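Local structure of ketol-acid reductoisomerase (NAD(+)) (uncultured archaeon GZfos26G2, 4XDY) at residues Leu14-Tyr24 against Leu35-Glu46; Pro124-Lys135 against Leu154-Ala165. The protein catalyses the magnesium-dependent alkyl migration and NADH-dependent reduction of (S)-2-acetolactate to (R)-2,3-dihydroxy-isovalerate in branched-chain amino acid biosynthesis. One frame throughout, in Å; residues are numbered along the deposited sequence.

Contact 1: Leu14-Tyr24 against Leu35-Glu46; sequences LRDKTIAVMGY and LKDSGINVVIGE. With NAI (1,4-dihydronicotinamide adenine dinucleotide), chain E.
The first beta-alpha-beta unit of the Rossmann domain pairs Ile19 and Val21 with Val42 and Ile44 on parallel strands whose axes come within 4.5 Å and diverge by 28°. A ladder of five backbone hydrogen bonds runs from Ile19 N on Asn41 O to Gly23 N on Gly45 O. Where the dinucleotide binds, the carboxylate of Glu46 closes the ladder: OE2 accepts Tyr24 N at 2.8 Å from its anti side. Glu46 OE2 takes a second hydrogen bond, 2.6 Å long, from ribose hydroxyl O2B of NADH. One oxygen thus ties the glycine-rich turn to the adenosine ribose, as expected of an acidic residue in the second strand of an NADH-preferring enzyme. Beside it, Ile44 CD1 reaches Tyr24 CD1 at 3.8 Å and also touches Val21 CB, while on the opposite face of the sheet Met22, bent at chi2 (-57°), lays SD 3.7 Å from Gly45 CA. At the other end Thr18 OG1 donates in the carbonyl plane to Asn41 OD1, the two side chains running alongside each other, and Ile40 divides its branches, CG2 going to Ile19 CG1 (3.7 Å) and CD1 to Leu14 CB. A water joins Leu14 O and Lys17 O to Asn41 N. Strand 80-83 flanks strand 18-22 on its other edge; Met22 packs on helix 71-77, Leu14 and Leu35 on helix 165-175, and Tyr24 on helix 56-63, its hydroxyl bonded to Asp64.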
loop_
_atom_site.group_PDB
_atom_site.type_symbol
_atom_site.label_atom_id
_atom_site.label_comp_id
_atom_site.label_asym_id
_atom_site.label_seq_id
_atom_site.Cartn_x
_atom_site.Cartn_y
_atom_site.Cartn_z
ATOM N N LEU A 14 -26.116 -21.063 -10.651
ATOM C CA LEU A 14 -26.557 -20.451 -9.363
ATOM C C LEU A 14 -27.984 -19.925 -9.405
ATOM O O LEU A 14 -28.569 -19.664 -8.340
ATOM C CB LEU A 14 -25.628 -19.319 -8.959
ATOM C CG LEU A 14 -24.191 -19.722 -8.664
ATOM C CD1 LEU A 14 -23.434 -18.509 -8.129
ATOM C CD2 LEU A 14 -24.123 -20.869 -7.682
ATOM N N ARG A 15 -28.524 -19.778 -10.616
ATOM C CA ARG A 15 -29.958 -19.462 -10.836
ATOM C C ARG A 15 -30.927 -20.206 -9.916
ATOM O O ARG A 15 -31.833 -19.648 -9.399
ATOM C CB ARG A 15 -30.346 -19.748 -12.305
ATOM N N ASP A 16 -30.797 -21.471 -9.689
ATOM C CA ASP A 16 -31.800 -22.061 -8.774
ATOM C C ASP A 16 -31.055 -22.670 -7.574
ATOM O O ASP A 16 -31.326 -23.793 -7.127
ATOM C CB ASP A 16 -32.616 -23.096 -9.515
ATOM C CG ASP A 16 -31.771 -23.844 -10.501
ATOM O OD1 ASP A 16 -30.560 -24.022 -10.197
ATOM O OD2 ASP A 16 -32.278 -24.181 -11.588
ATOM N N LYS A 17 -30.079 -21.931 -7.064
ATOM C CA LYS A 17 -29.424 -22.415 -5.879
ATOM C C LYS A 17 -29.502 -21.301 -4.836
ATOM O O LYS A 17 -29.447 -20.118 -5.165
ATOM C CB LYS A 17 -27.994 -22.829 -6.193
ATOM C CG LYS A 17 -27.951 -24.260 -6.651
ATOM C CD LYS A 17 -26.598 -24.675 -7.102
ATOM C CE LYS A 17 -26.654 -26.065 -7.712
ATOM N NZ LYS A 17 -26.731 -27.163 -6.735
ATOM N N THR A 18 -29.669 -21.734 -3.607
ATOM C CA THR A 18 -29.574 -20.854 -2.449
ATOM C C THR A 18 -28.198 -21.089 -1.771
ATOM O O THR A 18 -27.796 -22.242 -1.522
ATOM C CB THR A 18 -30.703 -21.211 -1.482
ATOM O OG1 THR A 18 -31.936 -20.860 -2.133
ATOM C CG2 THR A 18 -30.564 -20.437 -0.155
ATOM N N ILE A 19 -27.549 -19.986 -1.497
ATOM C CA ILE A 19 -26.270 -19.993 -0.758
ATOM C C ILE A 19 -26.550 -19.559 0.688
ATOM O O ILE A 19 -27.039 -18.405 0.916
ATOM C CB ILE A 19 -25.262 -18.966 -1.335
ATOM C CG1 ILE A 19 -25.195 -18.951 -2.874
ATOM C CG2 ILE A 19 -23.883 -19.112 -0.597
ATOM C CD1 ILE A 19 -24.814 -20.245 -3.420
ATOM N N ALA A 20 -26.236 -20.436 1.612
ATOM C CA ALA A 20 -26.266 -20.133 3.043
ATOM C C ALA A 20 -24.881 -19.656 3.464
ATOM O O ALA A 20 -23.946 -20.442 3.470
ATOM C CB ALA A 20 -26.657 -21.347 3.832
ATOM N N VAL A 21 -24.780 -18.378 3.749
ATOM C CA VAL A 21 -23.492 -17.773 4.199
ATOM C C VAL A 21 -23.470 -17.809 5.710
ATOM O O VAL A 21 -24.286 -17.124 6.339
ATOM C CB VAL A 21 -23.314 -16.366 3.664
ATOM C CG1 VAL A 21 -22.095 -15.680 4.308
ATOM C CG2 VAL A 21 -23.178 -16.374 2.129
ATOM N N MET A 22 -22.579 -18.636 6.269
ATOM C CA MET A 22 -22.408 -18.768 7.700
ATOM C C MET A 22 -21.365 -17.754 8.208
ATOM O O MET A 22 -20.199 -17.871 7.898
ATOM C CB MET A 22 -21.998 -20.158 8.078
ATOM C CG MET A 22 -22.782 -21.302 7.392
ATOM S SD MET A 22 -24.542 -21.090 7.751
ATOM C CE MET A 22 -25.068 -22.773 7.451
ATOM N N GLY A 23 -21.786 -16.856 9.078
ATOM C CA GLY A 23 -20.939 -15.741 9.541
ATOM C C GLY A 23 -21.018 -14.517 8.733
ATOM O O GLY A 23 -20.583 -14.511 7.591
ATOM N N TYR A 24 -21.509 -13.411 9.290
ATOM C CA TYR A 24 -21.589 -12.186 8.592
ATOM C C TYR A 24 -20.548 -11.204 9.077
ATOM O O TYR A 24 -20.926 -10.124 9.505
ATOM C CB TYR A 24 -23.022 -11.566 8.771
ATOM C CG TYR A 24 -23.475 -10.489 7.849
ATOM C CD1 TYR A 24 -23.910 -10.763 6.566
ATOM C CD2 TYR A 24 -23.585 -9.174 8.281
ATOM C CE1 TYR A 24 -24.357 -9.789 5.711
ATOM C CE2 TYR A 24 -24.043 -8.165 7.432
ATOM C CZ TYR A 24 -24.480 -8.484 6.139
ATOM O OH TYR A 24 -24.911 -7.539 5.246
ATOM N N LEU A 35 -23.083 -11.301 -3.777
ATOM C CA LEU A 35 -23.917 -12.352 -4.295
ATOM C C LEU A 35 -25.384 -11.844 -4.448
ATOM O O LEU A 35 -26.001 -12.010 -5.507
ATOM C CB LEU A 35 -23.905 -13.565 -3.422
ATOM C CG LEU A 35 -22.627 -14.445 -3.503
ATOM C CD1 LEU A 35 -22.603 -15.426 -2.307
ATOM C CD2 LEU A 35 -22.520 -15.225 -4.791
ATOM N N LYS A 36 -25.872 -11.213 -3.400
ATOM C CA LYS A 36 -27.257 -10.667 -3.453
ATOM C C LYS A 36 -27.424 -9.598 -4.568
ATOM O O LYS A 36 -28.360 -9.650 -5.358
ATOM C CB LYS A 36 -27.693 -10.185 -2.089
ATOM C CG LYS A 36 -29.134 -9.605 -2.175
ATOM C CD LYS A 36 -29.802 -9.338 -0.836
ATOM C CE LYS A 36 -29.296 -8.101 -0.095
ATOM N NZ LYS A 36 -29.569 -6.738 -0.662
ATOM N N ASP A 37 -26.449 -8.720 -4.718
ATOM C CA ASP A 37 -26.425 -7.701 -5.739
ATOM C C ASP A 37 -26.379 -8.271 -7.150
ATOM O O ASP A 37 -26.870 -7.625 -8.040
ATOM C CB ASP A 37 -25.230 -6.717 -5.592
ATOM C CG ASP A 37 -25.381 -5.712 -4.449
ATOM O OD1 ASP A 37 -26.394 -5.741 -3.734
ATOM O OD2 ASP A 37 -24.416 -4.917 -4.240
ATOM N N SER A 38 -25.808 -9.475 -7.344
ATOM C CA SER A 38 -25.742 -10.174 -8.601
ATOM C C SER A 38 -26.967 -11.053 -8.819
ATOM O O SER A 38 -27.011 -11.748 -9.795
ATOM C CB SER A 38 -24.456 -11.033 -8.628
ATOM O OG SER A 38 -23.380 -10.131 -8.803
ATOM N N GLY A 39 -27.948 -11.013 -7.926
ATOM C CA GLY A 39 -29.186 -11.709 -8.157
ATOM C C GLY A 39 -29.189 -13.082 -7.614
ATOM O O GLY A 39 -30.104 -13.820 -7.898
ATOM N N ILE A 40 -28.223 -13.467 -6.761
ATOM C CA ILE A 40 -28.230 -14.836 -6.202
ATOM C C ILE A 40 -29.020 -14.852 -4.919
ATOM O O ILE A 40 -28.990 -13.893 -4.174
ATOM C CB ILE A 40 -26.762 -15.383 -5.972
ATOM C CG1 ILE A 40 -25.894 -15.189 -7.250
ATOM C CG2 ILE A 40 -26.758 -16.799 -5.383
ATOM C CD1 ILE A 40 -26.532 -15.548 -8.598
ATOM N N ASN A 41 -29.714 -15.940 -4.677
ATOM C CA ASN A 41 -30.501 -16.111 -3.478
ATOM C C ASN A 41 -29.577 -16.460 -2.297
ATOM O O ASN A 41 -28.936 -17.513 -2.297
ATOM C CB ASN A 41 -31.570 -17.225 -3.642
ATOM C CG ASN A 41 -32.605 -17.248 -2.487
ATOM O OD1 ASN A 41 -32.969 -18.306 -1.941
ATOM N ND2 ASN A 41 -33.113 -16.065 -2.149
ATOM N N VAL A 42 -29.526 -15.591 -1.275
ATOM C CA VAL A 42 -28.655 -15.831 -0.102
ATOM C C VAL A 42 -29.422 -15.858 1.191
ATOM O O VAL A 42 -30.296 -14.989 1.407
ATOM C CB VAL A 42 -27.589 -14.708 0.029
ATOM C CG1 VAL A 42 -26.713 -14.927 1.284
ATOM C CG2 VAL A 42 -26.753 -14.628 -1.234
ATOM N N VAL A 43 -29.075 -16.774 2.088
ATOM C CA VAL A 43 -29.551 -16.681 3.460
ATOM C C VAL A 43 -28.356 -16.633 4.384
ATOM O O VAL A 43 -27.288 -17.175 4.001
ATOM C CB VAL A 43 -30.543 -17.791 3.837
ATOM C CG1 VAL A 43 -31.709 -17.729 2.838
ATOM C CG2 VAL A 43 -29.911 -19.155 3.861
ATOM N N ILE A 44 -28.492 -15.845 5.449
ATOM C CA ILE A 44 -27.425 -15.745 6.495
ATOM C C ILE A 44 -27.681 -16.702 7.611
ATOM O O ILE A 44 -28.768 -16.706 8.215
ATOM C CB ILE A 44 -27.270 -14.323 7.038
ATOM C CG1 ILE A 44 -27.106 -13.324 5.899
ATOM C CG2 ILE A 44 -26.095 -14.253 8.024
ATOM C CD1 ILE A 44 -25.897 -13.616 4.964
ATOM N N GLY A 45 -26.686 -17.511 7.909
ATOM C CA GLY A 45 -26.603 -18.303 9.146
ATOM C C GLY A 45 -25.760 -17.515 10.159
ATOM O O GLY A 45 -24.593 -17.214 9.905
ATOM N N GLU A 46 -26.365 -17.160 11.305
ATOM C CA GLU A 46 -25.648 -16.431 12.348
ATOM C C GLU A 46 -26.134 -16.855 13.695
ATOM O O GLU A 46 -26.996 -17.740 13.783
ATOM C CB GLU A 46 -25.750 -14.913 12.142
ATOM C CG GLU A 46 -24.486 -14.281 11.563
ATOM C CD GLU A 46 -23.256 -14.239 12.485
ATOM O OE1 GLU A 46 -23.301 -14.788 13.586
ATOM O OE2 GLU A 46 -22.156 -13.749 12.020
HETATM P PA NAI E . -14.943 -13.070 11.178
HETATM O O1A NAI E . -13.841 -13.164 12.244
HETATM O O2A NAI E . -15.289 -11.769 10.595
HETATM O O5B NAI E . -16.176 -13.920 11.773
HETATM C C5B NAI E . -17.448 -13.945 11.064
HETATM C C4B NAI E . -18.598 -13.851 12.114
HETATM O O4B NAI E . -18.533 -15.068 12.848
HETATM C C3B NAI E . -18.525 -12.733 13.188
HETATM O O3B NAI E . -18.930 -11.511 12.570
HETATM C C2B NAI E . -19.431 -13.276 14.273
HETATM O O2B NAI E . -20.767 -12.851 13.997
HETATM C C1B NAI E . -19.280 -14.804 14.064
HETATM N N9A NAI E . -18.560 -15.414 15.169
HETATM C C8A NAI E . -17.369 -14.900 15.694
HETATM N N7A NAI E . -16.968 -15.676 16.692
HETATM C C5A NAI E . -17.902 -16.653 16.833
HETATM C C6A NAI E . -18.092 -17.771 17.738
HETATM N N6A NAI E . -17.222 -18.036 18.723
HETATM N N1A NAI E . -19.147 -18.610 17.566
HETATM C C2A NAI E . -20.062 -18.368 16.604
HETATM N N3A NAI E . -19.984 -17.380 15.731
HETATM C C4A NAI E . -18.934 -16.482 15.810
HETATM O O3 NAI E . -14.472 -14.117 9.938
HETATM P PN NAI E . -13.593 -13.610 8.618
HETATM O O1N NAI E . -12.338 -12.892 9.072
HETATM O O2N NAI E . -14.548 -12.913 7.744
HETATM O O5D NAI E . -13.112 -15.051 8.178
HETATM C C5D NAI E . -14.061 -15.930 7.485
HETATM C C4D NAI E . -13.309 -16.986 6.598
HETATM O O4D NAI E . -12.786 -16.194 5.513
HETATM C C3D NAI E . -12.096 -17.646 7.228
HETATM O O3D NAI E . -11.958 -18.985 6.737
HETATM C C2D NAI E . -10.879 -16.803 6.779
HETATM O O2D NAI E . -9.611 -17.454 6.794
HETATM C C1D NAI E . -11.331 -16.421 5.385
HETATM N N1N NAI E . -10.772 -15.218 4.758
HETATM C C2N NAI E . -10.885 -14.041 5.409
HETATM C C3N NAI E . -10.413 -12.899 4.865
HETATM C C7N NAI E . -10.644 -11.657 5.536
HETATM O O7N NAI E . -10.886 -11.483 6.771
HETATM N N7N NAI E . -10.832 -10.656 4.714
HETATM C C4N NAI E . -9.800 -12.966 3.555
HETATM C C5N NAI E . -9.917 -14.197 2.835
HETATM C C6N NAI E . -10.376 -15.296 3.490
HETATM O O HOH W 1 -29.926 -17.992 -6.641
#

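Contact 2: Pro124-Lys135 against Leu154-Ala165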
loop_
_atom_site.group_PDB
_atom_site.type_symbol
_atom_site.label_atom_id
_atom_site.label_comp_id
_atom_site.label_asym_id
_atom_site.label_seq_id
_atom_site.Cartn_x
_atom_site.Cartn_y
_atom_site.Cartn_z
ATOM N N PRO A 124 -18.566 -35.363 5.109
ATOM C CA PRO A 124 -19.016 -36.655 4.538
ATOM C C PRO A 124 -18.613 -36.832 3.054
ATOM O O PRO A 124 -18.498 -35.834 2.276
ATOM C CB PRO A 124 -20.548 -36.601 4.725
ATOM C CG PRO A 124 -20.895 -35.187 4.808
ATOM C CD PRO A 124 -19.665 -34.406 5.294
ATOM N N GLU A 125 -18.530 -38.083 2.642
ATOM C CA GLU A 125 -18.138 -38.464 1.298
ATOM C C GLU A 125 -19.139 -37.980 0.239
ATOM O O GLU A 125 -18.758 -37.713 -0.900
ATOM C CB GLU A 125 -17.783 -39.946 1.228
ATOM C CG GLU A 125 -18.969 -40.889 1.467
ATOM C CD GLU A 125 -19.833 -41.101 0.197
ATOM O OE1 GLU A 125 -21.016 -41.509 0.353
ATOM O OE2 GLU A 125 -19.328 -40.817 -0.917
ATOM N N ASP A 126 -20.400 -37.783 0.602
ATOM C CA ASP A 126 -21.432 -37.541 -0.414
ATOM C C ASP A 126 -21.803 -36.113 -0.597
ATOM O O ASP A 126 -22.829 -35.800 -1.179
ATOM C CB ASP A 126 -22.671 -38.444 -0.120
ATOM C CG ASP A 126 -23.307 -38.146 1.235
ATOM O OD1 ASP A 126 -22.847 -37.242 1.976
ATOM O OD2 ASP A 126 -24.308 -38.791 1.545
ATOM N N VAL A 127 -20.979 -35.179 -0.097
ATOM C CA VAL A 127 -21.168 -33.752 -0.381
ATOM C C VAL A 127 -20.023 -33.193 -1.191
ATOM O O VAL A 127 -18.904 -33.653 -1.085
ATOM C CB VAL A 127 -21.363 -32.863 0.952
ATOM C CG1 VAL A 127 -22.530 -33.406 1.763
ATOM C CG2 VAL A 127 -20.085 -32.849 1.747
ATOM N N ASP A 128 -20.311 -32.208 -2.001
ATOM C CA ASP A 128 -19.255 -31.575 -2.734
ATOM C C ASP A 128 -18.478 -30.720 -1.662
ATOM O O ASP A 128 -19.105 -30.179 -0.709
ATOM C CB ASP A 128 -19.775 -30.690 -3.772
ATOM C CG ASP A 128 -20.446 -31.439 -5.018
ATOM O OD1 ASP A 128 -20.080 -32.569 -5.270
ATOM O OD2 ASP A 128 -21.196 -30.729 -5.715
ATOM N N VAL A 129 -17.194 -30.522 -1.928
ATOM C CA VAL A 129 -16.343 -29.689 -1.030
ATOM C C VAL A 129 -15.504 -28.767 -1.905
ATOM O O VAL A 129 -14.667 -29.243 -2.730
ATOM C CB VAL A 129 -15.471 -30.522 -0.092
ATOM C CG1 VAL A 129 -14.592 -29.610 0.845
ATOM C CG2 VAL A 129 -16.287 -31.434 0.746
ATOM N N ILE A 130 -15.787 -27.480 -1.787
ATOM C CA ILE A 130 -15.245 -26.474 -2.640
ATOM C C ILE A 130 -14.654 -25.313 -1.841
ATOM O O ILE A 130 -15.007 -25.117 -0.675
ATOM C CB ILE A 130 -16.253 -25.973 -3.668
ATOM C CG1 ILE A 130 -17.481 -25.458 -2.974
ATOM C CG2 ILE A 130 -16.602 -27.157 -4.603
ATOM C CD1 ILE A 130 -18.372 -24.703 -3.887
ATOM N N MET A 131 -13.860 -24.505 -2.524
ATOM C CA MET A 131 -13.305 -23.293 -1.940
ATOM C C MET A 131 -13.262 -22.196 -2.954
ATOM O O MET A 131 -12.804 -22.392 -4.110
ATOM C CB MET A 131 -11.866 -23.528 -1.372
ATOM C CG MET A 131 -11.380 -22.168 -1.001
ATOM S SD MET A 131 -10.032 -22.341 0.068
ATOM C CE MET A 131 -9.057 -22.856 -0.983
ATOM N N VAL A 132 -13.773 -21.032 -2.574
ATOM C CA VAL A 132 -13.618 -19.795 -3.313
ATOM C C VAL A 132 -12.886 -18.778 -2.421
ATOM O O VAL A 132 -13.490 -18.221 -1.471
ATOM C CB VAL A 132 -14.945 -19.278 -3.874
ATOM C CG1 VAL A 132 -15.542 -20.357 -4.828
ATOM C CG2 VAL A 132 -16.014 -18.992 -2.769
ATOM N N ALA A 133 -11.597 -18.629 -2.662
ATOM C CA ALA A 133 -10.723 -17.857 -1.746
ATOM C C ALA A 133 -10.323 -16.552 -2.335
ATOM O O ALA A 133 -9.527 -16.552 -3.277
ATOM C CB ALA A 133 -9.500 -18.668 -1.407
ATOM N N PRO A 134 -10.846 -15.386 -1.810
ATOM C CA PRO A 134 -10.480 -14.113 -2.403
ATOM C C PRO A 134 -9.115 -13.722 -1.852
ATOM O O PRO A 134 -8.916 -13.852 -0.656
ATOM C CB PRO A 134 -11.593 -13.142 -1.912
ATOM C CG PRO A 134 -12.033 -13.752 -0.617
ATOM C CD PRO A 134 -11.744 -15.205 -0.654
ATOM N N LYS A 135 -8.249 -13.138 -2.689
ATOM C CA LYS A 135 -6.942 -12.631 -2.297
ATOM C C LYS A 135 -7.141 -11.147 -1.939
ATOM O O LYS A 135 -6.712 -10.199 -2.653
ATOM C CB LYS A 135 -5.919 -12.849 -3.451
ATOM C CG LYS A 135 -5.749 -14.288 -3.877
ATOM C CD LYS A 135 -5.137 -15.194 -2.818
ATOM C CE LYS A 135 -6.102 -15.982 -1.929
ATOM N NZ LYS A 135 -5.498 -16.849 -0.815
ATOM N N LEU A 154 -8.850 -17.690 -5.825
ATOM C CA LEU A 154 -8.346 -19.043 -5.982
ATOM C C LEU A 154 -9.531 -19.973 -5.786
ATOM O O LEU A 154 -10.346 -19.816 -4.812
ATOM C CB LEU A 154 -7.258 -19.365 -4.935
ATOM C CG LEU A 154 -5.831 -19.028 -5.375
ATOM C CD1 LEU A 154 -5.583 -17.683 -5.929
ATOM C CD2 LEU A 154 -4.853 -19.287 -4.206
ATOM N N VAL A 155 -9.673 -20.951 -6.700
ATOM C CA VAL A 155 -10.780 -21.874 -6.639
ATOM C C VAL A 155 -10.271 -23.302 -6.595
ATOM O O VAL A 155 -9.468 -23.708 -7.426
ATOM C CB VAL A 155 -11.746 -21.659 -7.820
ATOM C CG1 VAL A 155 -12.803 -22.758 -7.879
ATOM C CG2 VAL A 155 -12.383 -20.316 -7.748
ATOM N N ALA A 156 -10.691 -24.053 -5.589
ATOM C CA ALA A 156 -10.306 -25.414 -5.401
ATOM C C ALA A 156 -11.531 -26.340 -5.203
ATOM O O ALA A 156 -12.563 -25.907 -4.718
ATOM C CB ALA A 156 -9.390 -25.595 -4.244
ATOM N N VAL A 157 -11.338 -27.607 -5.553
ATOM C CA VAL A 157 -12.339 -28.655 -5.360
ATOM C C VAL A 157 -11.713 -29.837 -4.714
ATOM O O VAL A 157 -10.767 -30.438 -5.231
ATOM C CB VAL A 157 -13.007 -29.073 -6.718
ATOM C CG1 VAL A 157 -14.037 -30.158 -6.421
ATOM C CG2 VAL A 157 -13.627 -27.899 -7.390
ATOM N N LYS A 158 -12.234 -30.222 -3.564
ATOM C CA LYS A 158 -11.664 -31.328 -2.814
ATOM C C LYS A 158 -12.524 -32.595 -3.077
ATOM O O LYS A 158 -11.974 -33.661 -3.083
ATOM C CB LYS A 158 -11.760 -31.033 -1.328
ATOM C CG LYS A 158 -11.317 -32.165 -0.377
ATOM C CD LYS A 158 -9.809 -32.280 -0.542
ATOM C CE LYS A 158 -9.065 -33.157 0.428
ATOM N NZ LYS A 158 -7.645 -32.799 0.072
ATOM N N GLN A 159 -13.850 -32.413 -3.201
ATOM C CA GLN A 159 -14.805 -33.561 -3.438
ATOM C C GLN A 159 -15.860 -33.110 -4.462
ATOM O O GLN A 159 -16.380 -31.991 -4.412
ATOM C CB GLN A 159 -15.552 -33.976 -2.166
ATOM C CG GLN A 159 -14.676 -34.476 -1.058
ATOM C CD GLN A 159 -15.360 -35.064 0.122
ATOM O OE1 GLN A 159 -14.661 -35.462 1.035
ATOM N NE2 GLN A 159 -16.674 -34.971 0.216
ATOM N N ASN A 160 -16.214 -34.032 -5.373
ATOM C CA ASN A 160 -17.115 -33.685 -6.487
ATOM C C ASN A 160 -18.126 -34.861 -6.740
ATOM O O ASN A 160 -18.360 -35.264 -7.933
ATOM C CB ASN A 160 -16.277 -33.459 -7.731
ATOM C CG ASN A 160 -17.100 -33.080 -8.927
ATOM O OD1 ASN A 160 -18.152 -32.440 -8.833
ATOM N ND2 ASN A 160 -16.610 -33.504 -10.088
ATOM N N PRO A 161 -18.775 -35.335 -5.683
ATOM C CA PRO A 161 -19.731 -36.440 -5.948
ATOM C C PRO A 161 -20.975 -36.071 -6.774
ATOM O O PRO A 161 -21.612 -36.994 -7.345
ATOM C CB PRO A 161 -20.110 -36.919 -4.546
ATOM C CG PRO A 161 -19.922 -35.708 -3.680
ATOM C CD PRO A 161 -18.653 -35.129 -4.234
ATOM N N SER A 162 -21.278 -34.790 -6.883
ATOM C CA SER A 162 -22.399 -34.345 -7.680
ATOM C C SER A 162 -22.023 -34.152 -9.132
ATOM O O SER A 162 -22.887 -33.868 -9.957
ATOM C CB SER A 162 -23.020 -33.052 -7.124
ATOM O OG SER A 162 -22.322 -31.935 -7.651
ATOM N N GLY A 163 -20.732 -34.103 -9.400
ATOM C CA GLY A 163 -20.167 -33.610 -10.669
ATOM C C GLY A 163 -20.136 -32.163 -10.953
ATOM O O GLY A 163 -19.435 -31.731 -11.889
ATOM N N GLU A 164 -20.873 -31.379 -10.177
ATOM C CA GLU A 164 -21.031 -29.984 -10.461
ATOM C C GLU A 164 -20.217 -29.070 -9.454
ATOM O O GLU A 164 -20.379 -27.842 -9.509
ATOM C CB GLU A 164 -22.474 -29.603 -10.283
ATOM C CG GLU A 164 -23.384 -30.307 -11.324
ATOM C CD GLU A 164 -24.850 -29.882 -11.223
ATOM O OE1 GLU A 164 -25.344 -29.570 -10.146
ATOM O OE2 GLU A 164 -25.535 -29.851 -12.277
ATOM N N ALA A 165 -19.332 -29.673 -8.675
ATOM C CA ALA A 165 -18.605 -28.886 -7.635
ATOM C C ALA A 165 -17.831 -27.737 -8.241
ATOM O O ALA A 165 -17.960 -26.569 -7.804
ATOM C CB ALA A 165 -17.691 -29.803 -6.903
#
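The amide of Gln159 has Val129 CG2 over one face, 3.8 Å from CD, while its NE2 donates at the rim to two carbonyls, Pro124 O and Val127 O, each 2.9 Å away and close to the amide plane. The carboxylate of Asp128 is arranged similarly: Ala165 CB covers a face, 3.7 Å from CG, and Pro161 CD crowds up to OD1. Both its oxygens are met on the syn side by one residue, OD1 by Ser162 N (3.0 Å) and OD2 by Ser162 OG. Asp128 CG lies anti to the carbonyl carbon (chi1 -71°), which swings the group toward this turn. Ser162 OG in turn accepts Glu164 N, an ST turn just before helix 165-175. Next to them, where Lys158 and Gln159 both face Val129, the antiparallel strands carry a classic beta bulge: Lys158 N (2.8 Å) and, weakly, Gln159 N both donate to Val129 O. Farther along, Ile130 CG2 packs on Ala165 CB, and Lys135 crosses Leu154 CD1 at about a right angle before its NZ pairs with Glu194, Glu191 and the magnesium ligand Asp195. With two donors on its oxygens, Asp128 is probably ionised, and the amide of Gln159 is fixed in rotation by paired acceptors.

Overall arrangement
From the N terminus, the chain runs along strand 18-22, turns through helix 26-37 and returns on strand 41-50, where contact 1 closes its short loop. Contact 2 opens only afterwards, so the two are in series, and closes a longer loop that contains helix 138-146. Their centres are about 17 Å apart. Both belong to one sheet: strands 80-83 and 107-110 lie between strand 18-22 and strand 128-134, continuing the parallel order, and strand 153-157 then adds an antiparallel neighbour. Helix 165-175, which begins at the last residue of contact 2, packs against side chains of both, so that a single helix spans the distance between them.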